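Local coordinates for protein putatuve endo-xylanase (Clostridium stercorarium, PDB 1O8P) that probably binds xylan and cellulose as the family 6 carbohydrate-binding module of a putative endo-xylanase, at residues Ser62-Asn67 with Asp130-Phe135; Ala79-Gln84 with Ile104-Thr109; Pro40-Phe45 with Gly55-Gly60; Ile68-Gly73 with Ala120-Thr125; Gly110-Tyr115 with Pro138-Trp143. All blocks are in the same frame, centred on the assembly; numbering follows the deposited sequence.

Contact 1 of 5, residues Ser62-Asn67 with Asp130-Phe135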
# COMPACT_ATOMS: atom_id res chain seq x y z
N SER A 62 -5.06 -8.49 -1.85
CA SER A 62 -4.11 -7.72 -2.59
C SER A 62 -4.81 -6.57 -3.31
O SER A 62 -6.01 -6.67 -3.63
CB SER A 62 -3.32 -8.60 -3.59
OG SER A 62 -4.14 -8.97 -4.70
N THR A 63 -4.08 -5.47 -3.51
CA THR A 63 -4.56 -4.35 -4.29
C THR A 63 -3.48 -3.98 -5.26
O THR A 63 -2.29 -4.07 -4.95
CB THR A 63 -5.00 -3.15 -3.41
OG1 THR A 63 -4.19 -3.08 -2.26
CG2 THR A 63 -6.37 -3.35 -2.83
N THR A 64 -3.91 -3.56 -6.45
CA THR A 64 -3.00 -3.25 -7.51
C THR A 64 -3.22 -1.81 -7.90
O THR A 64 -4.36 -1.38 -8.07
CB THR A 64 -3.28 -4.16 -8.70
OG1 THR A 64 -2.97 -5.51 -8.35
CG2 THR A 64 -2.38 -3.81 -9.95
N TYR A 65 -2.11 -1.11 -8.09
CA TYR A 65 -2.05 0.31 -8.43
C TYR A 65 -1.16 0.44 -9.65
O TYR A 65 0.07 0.36 -9.56
CB TYR A 65 -1.47 1.13 -7.25
CG TYR A 65 -2.23 0.86 -5.99
CD1 TYR A 65 -1.96 -0.29 -5.21
CD2 TYR A 65 -3.24 1.72 -5.57
CE1 TYR A 65 -2.67 -0.55 -4.06
CE2 TYR A 65 -3.96 1.46 -4.41
CZ TYR A 65 -3.67 0.32 -3.67
OH TYR A 65 -4.39 0.03 -2.54
N LYS A 66 -1.80 0.66 -10.79
CA LYS A 66 -1.13 0.69 -12.07
C LYS A 66 -0.50 2.03 -12.34
O LYS A 66 -0.91 3.02 -11.80
CB LYS A 66 -2.16 0.35 -13.17
CG LYS A 66 -2.58 -1.10 -13.19
CD LYS A 66 -3.49 -1.38 -14.38
CE LYS A 66 -2.82 -2.32 -15.40
NZ LYS A 66 -1.65 -1.71 -16.18
N ASN A 67 0.54 2.05 -13.17
CA ASN A 67 1.08 3.31 -13.67
C ASN A 67 1.62 4.23 -12.57
O ASN A 67 1.36 5.43 -12.59
CB ASN A 67 0.05 4.03 -14.58
CG ASN A 67 -0.41 3.13 -15.74
OD1 ASN A 67 -1.63 2.88 -15.94
ND2 ASN A 67 0.55 2.61 -16.47
N ASP A 130 3.60 -1.01 -12.27
CA ASP A 130 2.42 -1.44 -11.57
C ASP A 130 2.78 -1.99 -10.22
O ASP A 130 3.61 -2.89 -10.12
CB ASP A 130 1.67 -2.49 -12.36
CG ASP A 130 1.15 -1.96 -13.68
OD1 ASP A 130 1.13 -0.72 -13.96
OD2 ASP A 130 0.78 -2.75 -14.54
N ILE A 131 2.15 -1.44 -9.18
CA ILE A 131 2.46 -1.83 -7.79
C ILE A 131 1.33 -2.64 -7.18
O ILE A 131 0.14 -2.29 -7.28
CB ILE A 131 2.78 -0.59 -6.87
CG1 ILE A 131 4.07 0.08 -7.31
CG2 ILE A 131 2.99 -1.03 -5.37
CD1 ILE A 131 5.37 -0.79 -7.05
N VAL A 132 1.72 -3.73 -6.54
CA VAL A 132 0.80 -4.60 -5.83
C VAL A 132 1.12 -4.67 -4.34
O VAL A 132 2.25 -4.92 -3.97
CB VAL A 132 0.82 -6.03 -6.48
CG1 VAL A 132 -0.24 -6.94 -5.85
CG2 VAL A 132 0.62 -5.89 -8.01
N LEU A 133 0.11 -4.43 -3.50
CA LEU A 133 0.21 -4.66 -2.04
C LEU A 133 -0.46 -6.02 -1.71
O LEU A 133 -1.61 -6.23 -2.06
CB LEU A 133 -0.49 -3.53 -1.27
CG LEU A 133 -0.03 -2.10 -1.62
CD1 LEU A 133 -0.84 -1.08 -0.78
CD2 LEU A 133 1.51 -1.95 -1.38
N VAL A 134 0.28 -6.93 -1.08
CA VAL A 134 -0.22 -8.23 -0.73
C VAL A 134 -0.22 -8.30 0.78
O VAL A 134 0.78 -8.02 1.42
CB VAL A 134 0.63 -9.39 -1.39
CG1 VAL A 134 0.01 -10.77 -1.06
CG2 VAL A 134 0.77 -9.17 -2.92
N PHE A 135 -1.38 -8.65 1.33
CA PHE A 135 -1.64 -8.60 2.76
C PHE A 135 -1.66 -10.00 3.42
O PHE A 135 -2.19 -10.94 2.84
CB PHE A 135 -3.00 -7.94 2.97
CG PHE A 135 -3.07 -6.54 2.43
CD1 PHE A 135 -2.47 -5.49 3.10
CD2 PHE A 135 -3.74 -6.30 1.25
CE1 PHE A 135 -2.54 -4.19 2.60
CE2 PHE A 135 -3.81 -5.01 0.72
CZ PHE A 135 -3.22 -3.96 1.41
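Thr63 and Tyr65 face Leu133 and Ile131 as hydrogen-bonded pairs of two antiparallel strands in the beta-sandwich of this family 6 carbohydrate-binding module. Four backbone bonds join them, the shortest from Tyr65 N to Ile131 O at 2.7 Å. The tight side is the layer of Thr63, Tyr65, Ile131 and Leu133, which looks into the sandwich: Phe144 of strand 140-147 packs on both aliphatic residues and meets the Tyr65 ring edge-to-face. With CG beside its own backbone N (chi1 -54°), Tyr65 runs at about a right angle to Leu133 and brings CE1 to 3.8 Å from Leu133 CD1. The Tyr65 hydroxyl accepts a bond from Thr63 OG1, 3.1 Å from Tyr65 OH, and also bonds Ala31 O, so this buried polar end is tied twice. Phe135 prolongs the layer, its ring edge placing CE2 3.6 Å from Thr63 OG1. Ser62, Thr64, Val132 and Val134 form the opposite face, where Thr64 and Val134 are partly exposed and Thr64 OG1 rests 3.6 Å from Val132 CG2. Solvent reaches the far end, where Lys66 bends back beside Asp130 and closes a salt bridge from NZ to Asp130 OD2 at 3.1 Å, on the syn side but 35° out of the carboxylate plane. The other oxygen, Asp130 OD1, accepts from Asn67 N at 2.9 Å on its anti side.

Contact 2 of 5, residues Ala79-Gln84 with Ile104-Thr109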
# COMPACT_ATOMS: atom_id res chain seq x y z
N ALA A 79 3.56 3.53 4.67
CA ALA A 79 2.09 3.39 4.62
C ALA A 79 1.45 3.93 5.92
O ALA A 79 2.04 3.81 7.00
CB ALA A 79 1.69 1.90 4.35
N ARG A 80 0.26 4.54 5.81
CA ARG A 80 -0.49 5.00 6.99
C ARG A 80 -1.49 3.92 7.23
O ARG A 80 -2.36 3.68 6.37
CB ARG A 80 -1.21 6.33 6.74
CG ARG A 80 -1.81 6.93 8.01
CD ARG A 80 -2.37 8.35 7.88
NE ARG A 80 -3.01 8.87 9.11
CZ ARG A 80 -4.36 8.93 9.35
NH1 ARG A 80 -5.26 8.46 8.49
NH2 ARG A 80 -4.82 9.46 10.50
N VAL A 81 -1.34 3.22 8.36
CA VAL A 81 -2.03 1.94 8.57
C VAL A 81 -2.60 1.84 10.00
O VAL A 81 -2.11 2.49 10.92
CB VAL A 81 -1.10 0.72 8.30
CG1 VAL A 81 -0.73 0.60 6.80
CG2 VAL A 81 0.15 0.85 9.11
N ALA A 82 -3.67 1.08 10.17
CA ALA A 82 -4.17 0.75 11.52
C ALA A 82 -4.41 -0.73 11.58
O ALA A 82 -4.92 -1.30 10.60
CB ALA A 82 -5.50 1.46 11.79
N THR A 83 -4.07 -1.35 12.71
CA THR A 83 -4.43 -2.75 12.93
C THR A 83 -4.44 -3.11 14.41
O THR A 83 -3.91 -2.37 15.25
CB THR A 83 -3.51 -3.71 12.09
OG1 THR A 83 -4.00 -5.05 12.20
CG2 THR A 83 -2.06 -3.75 12.62
N GLN A 84 -5.06 -4.24 14.73
CA GLN A 84 -5.02 -4.77 16.09
C GLN A 84 -4.00 -5.91 16.31
O GLN A 84 -3.75 -6.28 17.43
CB GLN A 84 -6.40 -5.29 16.46
CG GLN A 84 -7.36 -4.21 16.79
CD GLN A 84 -8.64 -4.78 17.32
OE1 GLN A 84 -8.62 -5.84 17.96
NE2 GLN A 84 -9.73 -4.09 17.10
N ILE A 104 6.58 -4.32 4.42
CA ILE A 104 6.26 -3.47 5.57
C ILE A 104 5.77 -4.36 6.72
O ILE A 104 4.80 -5.06 6.57
CB ILE A 104 5.15 -2.42 5.20
CG1 ILE A 104 5.46 -1.70 3.87
CG2 ILE A 104 5.00 -1.41 6.33
CD1 ILE A 104 4.45 -0.60 3.51
N TYR A 105 6.43 -4.28 7.88
CA TYR A 105 6.08 -5.07 9.05
C TYR A 105 5.25 -4.18 9.93
O TYR A 105 5.74 -3.26 10.53
CB TYR A 105 7.36 -5.56 9.80
CG TYR A 105 8.06 -6.61 8.98
CD1 TYR A 105 7.65 -7.95 9.04
CD2 TYR A 105 9.07 -6.27 8.10
CE1 TYR A 105 8.23 -8.92 8.22
CE2 TYR A 105 9.66 -7.22 7.29
CZ TYR A 105 9.23 -8.54 7.35
OH TYR A 105 9.82 -9.47 6.55
N VAL A 106 3.95 -4.44 9.95
CA VAL A 106 3.05 -3.57 10.68
C VAL A 106 2.76 -4.20 12.05
O VAL A 106 2.17 -5.30 12.12
CB VAL A 106 1.75 -3.32 9.90
CG1 VAL A 106 0.93 -2.27 10.64
CG2 VAL A 106 2.03 -2.92 8.45
N GLY A 107 3.20 -3.53 13.12
CA GLY A 107 2.79 -3.90 14.46
C GLY A 107 1.41 -3.35 14.83
O GLY A 107 0.93 -2.37 14.23
N SER A 108 0.79 -3.95 15.84
CA SER A 108 -0.50 -3.46 16.30
C SER A 108 -0.40 -1.96 16.70
O SER A 108 0.58 -1.55 17.34
CB SER A 108 -0.99 -4.30 17.49
OG SER A 108 -2.02 -3.62 18.15
N THR A 109 -1.38 -1.18 16.24
CA THR A 109 -1.55 0.22 16.60
C THR A 109 -2.60 0.38 17.74
O THR A 109 -2.86 1.50 18.20
CB THR A 109 -1.96 1.09 15.36
OG1 THR A 109 -3.23 0.65 14.83
CG2 THR A 109 -1.00 0.89 14.22
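Ile104 meets Ala79 across the interior of the beta-sandwich, its CD1 lying 3.8 Å from Ala79 CB; Ile104 CA and Ala79 CA are 8.1 Å apart, a spacing filled by side chains and not by backbone bonds. Two residues on, Val106 points the same way. Its CG1, anti to the backbone N (chi1 -173°), reaches between two partners, 3.6 Å from Val81 CG2 and 3.9 Å from Thr83 CG2. At Gly107 the strand has ended, and its carbonyl O sits 3.7 Å from Thr83 CG2. The chains then converge. Ser108 CB and OG lie beside the Gln84 carbonyl, OG giving it only a weak hydrogen bond at 3.3 Å to Gln84 O, while OG is also bonded to Gly110 N. Thr109 closes the pair with a two-point grip on Thr83: Thr109 N donates to Thr83 O at 3.0 Å, and Thr109 OG1 accepts from Thr83 N at 3.0 Å. The same hydroxyl binds Thr114 O, so this oxygen ties Thr109 to both Thr83 and Thr114; the Thr109 methyl, CG2, lies near Val81 O. Around them, strand 74-82 runs between strands 116-125 and 140-147 in one sheet, strand 100-106 pairs with strand 87-93 in the other, and Ile89 of strand 87-93 packs on both Val81 and Val106.

Contact 3 of 5, residues Pro40-Phe45 with Gly55-Gly60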
# COMPACT_ATOMS: atom_id res chain seq x y z
N PRO A 40 -12.71 -10.98 -1.64
CA PRO A 40 -14.18 -10.85 -1.71
C PRO A 40 -14.75 -9.80 -0.77
O PRO A 40 -15.68 -9.10 -1.19
CB PRO A 40 -14.70 -12.25 -1.29
CG PRO A 40 -13.47 -12.98 -0.70
CD PRO A 40 -12.28 -12.38 -1.51
N ASN A 41 -14.18 -9.68 0.43
CA ASN A 41 -14.69 -8.81 1.49
C ASN A 41 -14.18 -7.38 1.48
O ASN A 41 -14.69 -6.56 2.23
CB ASN A 41 -14.35 -9.39 2.86
CG ASN A 41 -15.08 -10.70 3.15
OD1 ASN A 41 -15.94 -11.13 2.38
ND2 ASN A 41 -14.75 -11.33 4.27
N LEU A 42 -13.15 -7.10 0.67
CA LEU A 42 -12.42 -5.85 0.75
C LEU A 42 -13.39 -4.70 0.62
O LEU A 42 -14.27 -4.76 -0.22
CB LEU A 42 -11.33 -5.76 -0.34
CG LEU A 42 -10.14 -4.85 -0.01
CD1 LEU A 42 -8.81 -5.42 -0.49
CD2 LEU A 42 -10.37 -3.50 -0.65
N GLN A 43 -13.22 -3.67 1.44
CA GLN A 43 -14.13 -2.50 1.43
C GLN A 43 -13.42 -1.20 1.67
O GLN A 43 -12.35 -1.20 2.25
CB GLN A 43 -15.17 -2.65 2.53
CG GLN A 43 -16.50 -3.02 1.99
CD GLN A 43 -17.33 -3.61 3.06
OE1 GLN A 43 -17.71 -2.91 4.02
NE2 GLN A 43 -17.60 -4.90 2.95
N ILE A 44 -14.05 -0.08 1.30
CA ILE A 44 -13.52 1.23 1.62
C ILE A 44 -14.38 1.83 2.72
O ILE A 44 -15.61 1.84 2.62
CB ILE A 44 -13.50 2.12 0.35
CG1 ILE A 44 -12.69 1.43 -0.77
CG2 ILE A 44 -13.03 3.54 0.67
CD1 ILE A 44 -12.97 1.91 -2.20
N PHE A 45 -13.73 2.31 3.78
CA PHE A 45 -14.39 2.88 4.93
C PHE A 45 -14.06 4.36 5.05
O PHE A 45 -12.91 4.77 4.81
CB PHE A 45 -13.96 2.19 6.23
CG PHE A 45 -14.26 0.73 6.27
CD1 PHE A 45 -15.56 0.27 6.04
CD2 PHE A 45 -13.25 -0.19 6.57
CE1 PHE A 45 -15.85 -1.07 6.05
CE2 PHE A 45 -13.55 -1.55 6.59
CZ PHE A 45 -14.86 -1.98 6.31
N GLY A 55 -10.14 -1.65 4.12
CA GLY A 55 -10.26 -2.54 5.27
C GLY A 55 -11.02 -3.82 4.88
O GLY A 55 -11.23 -4.05 3.68
N TYR A 56 -11.47 -4.61 5.89
CA TYR A 56 -12.03 -5.97 5.76
C TYR A 56 -11.07 -6.81 4.94
O TYR A 56 -11.46 -7.62 4.10
CB TYR A 56 -13.47 -6.02 5.17
CG TYR A 56 -14.63 -5.63 6.09
CD1 TYR A 56 -14.43 -5.13 7.39
CD2 TYR A 56 -15.94 -5.72 5.63
CE1 TYR A 56 -15.52 -4.75 8.21
CE2 TYR A 56 -17.03 -5.35 6.41
CZ TYR A 56 -16.83 -4.86 7.71
OH TYR A 56 -17.93 -4.47 8.48
N ILE A 57 -9.77 -6.59 5.20
CA ILE A 57 -8.67 -7.31 4.53
C ILE A 57 -8.33 -8.61 5.26
O ILE A 57 -8.42 -8.69 6.48
CB ILE A 57 -7.44 -6.36 4.37
CG1 ILE A 57 -7.63 -5.42 3.16
CG2 ILE A 57 -6.10 -7.13 4.32
CD1 ILE A 57 -6.72 -4.22 3.19
N GLU A 58 -7.98 -9.63 4.50
CA GLU A 58 -7.57 -10.92 5.04
C GLU A 58 -6.25 -11.37 4.42
O GLU A 58 -5.83 -10.84 3.40
CB GLU A 58 -8.65 -11.97 4.73
CG GLU A 58 -10.00 -11.73 5.40
CD GLU A 58 -9.98 -11.75 6.94
OE1 GLU A 58 -9.02 -12.25 7.59
OE2 GLU A 58 -10.98 -11.27 7.53
N ASN A 59 -5.60 -12.36 5.05
CA ASN A 59 -4.49 -13.09 4.43
C ASN A 59 -4.78 -13.48 2.97
O ASN A 59 -5.82 -14.09 2.66
CB ASN A 59 -4.15 -14.35 5.25
CG ASN A 59 -2.94 -15.05 4.73
OD1 ASN A 59 -2.03 -14.39 4.28
ND2 ASN A 59 -2.92 -16.39 4.75
N GLY A 60 -3.85 -13.14 2.07
CA GLY A 60 -3.94 -13.43 0.66
C GLY A 60 -4.59 -12.33 -0.17
O GLY A 60 -4.53 -12.38 -1.41
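Tyr56 lies across the open end of a beta hairpin, against Asn41, Gln43 and Phe45, and its side chain is met at nearly every step. CB comes first, 3.2 Å from Asn41 O, the carbonyl oxygen that also lies in the plane of the Tyr56 ring at its edge. The turn at CB sets CG beside the backbone N (chi1 -76°) and swings the ring over the end of Phe45. Over one face of the ring, offset toward the rim, stands Phe45 CZ, 3.4 Å from Tyr56 CD1. This is a T-shaped pair, the edge of Phe45 directed at the face of Tyr56, with the ring centroids 4.8 Å apart and the planes at 72°. The CD2 and CE2 flank belongs to Gln43, whose extended side chain runs alongside and points the same way, its amide turned 70° from the ring; NE2 stands 3.3 Å from Tyr56 CD2 and OE1 3.5 Å from Tyr56 CE2. Toward the tip, Tyr56 CZ is still within touch of Phe45 CZ. Beside them in the backbone, Gln43 and Gly55 form an antiparallel hydrogen-bonded pair, Gly55 N giving to Gln43 O at 2.9 Å. Gly55 carries no side chain, which lets Phe45 CE2 approach to 3.7 Å from Gly55 CA. On another flank Leu42 CD1 packs 3.8 Å from Ile57 CG1, the two side chains running together. The contact thus closes the two-stranded sheet of strands 43-46 and 52-55; Leu42 also touches Tyr34 and Tyr61, while Ile57 packs on Phe135 at the end of strand 128-135.

Contact 4 of 5, residues Ile68-Gly73 with Ala120-Thr125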
# COMPACT_ATOMS: atom_id res chain seq x y z
N ILE A 68 2.38 3.69 -11.63
CA ILE A 68 3.10 4.57 -10.69
C ILE A 68 4.45 5.02 -11.30
O ILE A 68 5.25 4.19 -11.75
CB ILE A 68 3.29 3.89 -9.31
CG1 ILE A 68 1.98 3.31 -8.77
CG2 ILE A 68 3.99 4.81 -8.32
CD1 ILE A 68 0.74 4.21 -8.89
N ASP A 69 4.69 6.32 -11.30
CA ASP A 69 5.90 6.88 -11.84
C ASP A 69 6.96 7.08 -10.74
O ASP A 69 6.82 7.95 -9.88
CB ASP A 69 5.55 8.19 -12.54
CG ASP A 69 6.72 8.80 -13.21
OD1 ASP A 69 7.81 8.20 -13.15
OD2 ASP A 69 6.68 9.90 -13.78
N PHE A 70 8.00 6.22 -10.74
CA PHE A 70 9.09 6.19 -9.72
C PHE A 70 10.28 7.09 -10.14
O PHE A 70 11.28 7.22 -9.43
CB PHE A 70 9.60 4.73 -9.49
CG PHE A 70 8.66 3.87 -8.61
CD1 PHE A 70 7.48 3.32 -9.14
CD2 PHE A 70 8.95 3.63 -7.27
CE1 PHE A 70 6.62 2.57 -8.36
CE2 PHE A 70 8.10 2.84 -6.47
CZ PHE A 70 6.91 2.32 -7.03
N GLY A 71 10.18 7.68 -11.32
CA GLY A 71 11.20 8.60 -11.78
C GLY A 71 12.55 7.93 -11.82
O GLY A 71 12.67 6.83 -12.32
N ASP A 72 13.57 8.59 -11.28
CA ASP A 72 14.90 7.99 -11.32
C ASP A 72 15.23 7.14 -10.09
O ASP A 72 16.37 6.80 -9.89
CB ASP A 72 15.98 9.02 -11.64
CG ASP A 72 15.99 10.19 -10.66
OD1 ASP A 72 15.46 10.07 -9.53
OD2 ASP A 72 16.52 11.29 -10.95
N GLY A 73 14.23 6.76 -9.30
CA GLY A 73 14.47 5.80 -8.23
C GLY A 73 13.76 6.16 -6.95
O GLY A 73 13.74 7.34 -6.56
N ALA A 120 9.46 0.97 5.28
CA ALA A 120 10.35 -0.14 4.97
C ALA A 120 11.22 0.32 3.80
O ALA A 120 10.80 1.19 3.01
CB ALA A 120 9.55 -1.40 4.57
N THR A 121 12.42 -0.24 3.68
CA THR A 121 13.21 -0.04 2.48
C THR A 121 12.66 -0.97 1.35
O THR A 121 12.04 -2.00 1.62
CB THR A 121 14.70 -0.33 2.69
OG1 THR A 121 14.86 -1.74 2.87
CG2 THR A 121 15.21 0.27 4.04
N ILE A 122 12.95 -0.60 0.12
CA ILE A 122 12.61 -1.38 -1.06
C ILE A 122 13.82 -1.39 -1.97
O ILE A 122 14.62 -0.45 -1.93
CB ILE A 122 11.29 -0.82 -1.79
CG1 ILE A 122 11.37 0.66 -2.20
CG2 ILE A 122 10.06 -1.02 -0.94
CD1 ILE A 122 10.58 1.00 -3.52
N SER A 123 14.01 -2.47 -2.74
CA SER A 123 14.93 -2.48 -3.89
C SER A 123 14.66 -1.22 -4.68
O SER A 123 13.49 -0.86 -4.91
CB SER A 123 14.67 -3.64 -4.83
OG SER A 123 14.71 -4.86 -4.16
N ASN A 124 15.75 -0.57 -5.10
CA ASN A 124 15.69 0.60 -5.92
C ASN A 124 14.83 0.33 -7.14
O ASN A 124 15.16 -0.54 -7.92
CB ASN A 124 17.09 1.03 -6.38
CG ASN A 124 17.06 2.36 -7.17
OD1 ASN A 124 16.48 3.35 -6.73
ND2 ASN A 124 17.67 2.37 -8.36
N THR A 125 13.75 1.11 -7.30
CA THR A 125 12.77 0.95 -8.36
C THR A 125 12.65 2.29 -9.08
O THR A 125 12.48 3.32 -8.44
CB THR A 125 11.42 0.58 -7.67
OG1 THR A 125 11.62 -0.62 -6.92
CG2 THR A 125 10.29 0.25 -8.67
O HOH W 1 17.64 4.56 -10.35
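Thr125 sets its methyl on the face of Phe70: CG2 stands 3.9 Å from the centroid of the Phe70 ring and 10° from the ring normal, a CH-pi contact over the ring centre. The methyl is placed there because CG2 is anti to the backbone N, which leaves OG1 on the other branch, bonded back to the strand: Thr125 OG1 donates to Ser123 O at 2.8 Å. Beside the methyl, Ile122 CD1 approaches Phe70 CE2 at 4.3 Å. The carbonyl of Thr125 also serves the contact, for Gly73 CA lies 3.2 Å from Thr125 O in a CA-H...O contact, and Asn124 OD1 sits 3.5 Å from the same Gly73 CA. The next shell fixes these groups. Phe70 to Gly73 is a type II' beta turn, closed by Gly73 N to Phe70 O at 3.0 Å, with Gly71 at positive phi. An Asx turn leads into it, Asp69 OD1 accepting from Gly71 N at 3.0 Å, and Asp69 OD2 is held by Val19 N. One water spans the solvent side, donating to Asp72 O and accepting from Asn124 ND2, 3.0 Å from that nitrogen. Further in, Phe70 is buried among Phe146, Ile131 and Lys129 at one end of the sandwich, and Leu101 backs Ile122 and Thr125. No direct hydrogen bond crosses between 68-73 and 120-125: dispersion over the ring, a weak C-H donor and a water bridge join them, while the conventional bonds within each segment hold its own shape.

Contact 5 of 5, residues Gly110-Tyr115 with Pro138-Trp143. With CA (calcium ion), chain B.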
# COMPACT_ATOMS: atom_id res chain seq x y z
N GLY A 110 -3.18 -0.73 18.17
CA GLY A 110 -4.14 -0.73 19.25
C GLY A 110 -5.60 -0.66 18.82
O GLY A 110 -6.50 -0.97 19.60
N SER A 111 -5.84 -0.24 17.57
CA SER A 111 -7.20 -0.17 17.04
C SER A 111 -7.24 0.02 15.52
O SER A 111 -6.34 0.63 14.94
CB SER A 111 -7.99 0.89 17.79
OG SER A 111 -8.57 1.84 16.95
N PHE A 112 -8.27 -0.50 14.86
CA PHE A 112 -8.44 -0.25 13.44
C PHE A 112 -8.72 1.21 13.06
O PHE A 112 -8.88 1.50 11.88
CB PHE A 112 -9.49 -1.17 12.82
CG PHE A 112 -9.00 -2.57 12.64
CD1 PHE A 112 -8.09 -2.86 11.63
CD2 PHE A 112 -9.43 -3.59 13.48
CE1 PHE A 112 -7.62 -4.16 11.45
CE2 PHE A 112 -8.95 -4.92 13.33
CZ PHE A 112 -8.06 -5.19 12.31
N ASP A 113 -8.79 2.10 14.05
CA ASP A 113 -8.94 3.53 13.77
C ASP A 113 -7.87 4.38 14.48
O ASP A 113 -8.04 5.56 14.72
CB ASP A 113 -10.37 4.04 14.04
CG ASP A 113 -10.64 5.43 13.40
OD1 ASP A 113 -10.08 5.73 12.31
OD2 ASP A 113 -11.39 6.29 13.93
N THR A 114 -6.76 3.74 14.80
CA THR A 114 -5.56 4.45 15.22
C THR A 114 -4.52 4.22 14.15
O THR A 114 -3.97 3.12 14.07
CB THR A 114 -5.09 3.87 16.61
OG1 THR A 114 -6.20 3.89 17.51
CG2 THR A 114 -4.00 4.75 17.26
N TYR A 115 -4.28 5.23 13.32
CA TYR A 115 -3.33 5.13 12.21
C TYR A 115 -1.95 5.60 12.59
O TYR A 115 -1.79 6.58 13.33
CB TYR A 115 -3.84 5.88 10.97
CG TYR A 115 -5.04 5.18 10.34
CD1 TYR A 115 -6.31 5.33 10.88
CD2 TYR A 115 -4.88 4.30 9.26
CE1 TYR A 115 -7.40 4.66 10.33
CE2 TYR A 115 -5.98 3.63 8.70
CZ TYR A 115 -7.22 3.82 9.24
OH TYR A 115 -8.32 3.18 8.70
N PRO A 138 -5.40 -9.00 8.62
CA PRO A 138 -6.21 -7.77 8.76
C PRO A 138 -5.37 -6.49 9.02
O PRO A 138 -4.49 -6.47 9.91
CB PRO A 138 -7.13 -8.08 9.96
CG PRO A 138 -7.10 -9.63 10.11
CD PRO A 138 -5.82 -10.08 9.52
N VAL A 139 -5.62 -5.45 8.23
CA VAL A 139 -4.96 -4.15 8.36
C VAL A 139 -5.84 -3.13 7.60
O VAL A 139 -6.50 -3.47 6.63
CB VAL A 139 -3.48 -4.17 7.81
CG1 VAL A 139 -3.45 -4.48 6.27
CG2 VAL A 139 -2.67 -2.85 8.18
N ASN A 140 -5.90 -1.90 8.09
CA ASN A 140 -6.49 -0.80 7.31
C ASN A 140 -5.39 0.08 6.73
O ASN A 140 -4.41 0.36 7.40
CB ASN A 140 -7.43 0.03 8.16
CG ASN A 140 -8.73 -0.70 8.52
OD1 ASN A 140 -9.58 -0.12 9.15
ND2 ASN A 140 -8.88 -1.95 8.10
N VAL A 141 -5.56 0.50 5.48
CA VAL A 141 -4.57 1.29 4.79
C VAL A 141 -5.23 2.55 4.25
O VAL A 141 -6.16 2.47 3.45
CB VAL A 141 -3.88 0.53 3.65
CG1 VAL A 141 -2.60 1.31 3.19
CG2 VAL A 141 -3.53 -0.94 4.06
N ASP A 142 -4.76 3.70 4.74
CA ASP A 142 -5.27 5.01 4.31
C ASP A 142 -4.55 5.34 3.00
O ASP A 142 -5.19 5.51 1.98
CB ASP A 142 -4.98 6.04 5.41
CG ASP A 142 -5.50 7.40 5.09
OD1 ASP A 142 -6.08 7.64 3.99
OD2 ASP A 142 -5.36 8.31 5.91
N TRP A 143 -3.21 5.37 3.03
CA TRP A 143 -2.42 5.68 1.85
C TRP A 143 -1.05 5.11 2.00
O TRP A 143 -0.68 4.64 3.10
CB TRP A 143 -2.33 7.21 1.57
CG TRP A 143 -1.98 8.08 2.73
CD1 TRP A 143 -2.83 8.94 3.41
CD2 TRP A 143 -0.68 8.26 3.33
NE1 TRP A 143 -2.14 9.61 4.39
CE2 TRP A 143 -0.83 9.22 4.38
CE3 TRP A 143 0.60 7.72 3.10
CZ2 TRP A 143 0.26 9.63 5.20
CZ3 TRP A 143 1.68 8.10 3.92
CH2 TRP A 143 1.50 9.06 4.95
CA CA B . -7.08 7.16 1.88
O HOH W 2 -8.50 9.16 1.73
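Phe112 and Tyr115 pack against Asn140 from two directions, at a loop that borders the calcium site. Ser111 shapes the loop: its OG accepts from Asp113 N at 2.9 Å in an ST turn, inside a type I beta turn from Ser111 to Thr114. Phe112 follows and turns an edge of its ring to Pro138, CZ being 3.8 Å from Pro138 CB. Its CD1 lies 3.7 Å from Asn140 ND2, with the ring and amide planes 39° apart. Asn140 ND2 itself donates to Val139 O, which lies in the amide plane. Phe112 O and Asn140 OD1, both acceptors, are 3.3 Å apart and not bonded. After Thr114, whose carbonyl bonds Thr109 OG1, comes Tyr115. Its CG is beside the backbone N (chi1 -70°); Tyr115 OH rests 3.3 Å from Asn140 CB, and Tyr115 CE2 is 4.2 Å from Asp142 CB. Asp142 binds calcium through its carbonyl O and, at 2.4 Å, through OD1; Gln30, Glu32, Ser52 and a water complete the site. Since no hydrogen bond joins 110-115 to 138-143, the loop contributes van der Waals packing beside Asp142, whose carboxylate is held by calcium coordination through OD1 and by the Arg80 salt bridge at OD2.

In the fold
Contact 1 is an in-sheet strand pair, its centre about 7 Å from the chain's centre, held by regular backbone bonds with a salt bridge only at its exposed end. Contacts 2 and 4 join the two facing sheets through buried apolar side chains, contact 2 adding hydrogen bonds near strand ends and contact 4 only a water bridge. Contacts 2 and 5 are neighbours, centres about 6 Å apart, coupled by Arg80 with Asp142 and by Thr109 with Thr114. Contact 3 is partly exposed and aromatic, on a small hairpin; it touches contact 1 at Phe135 and contact 5 at Asn140. Contacts 3 and 4 lie at opposite ends, about 26 Å between centres.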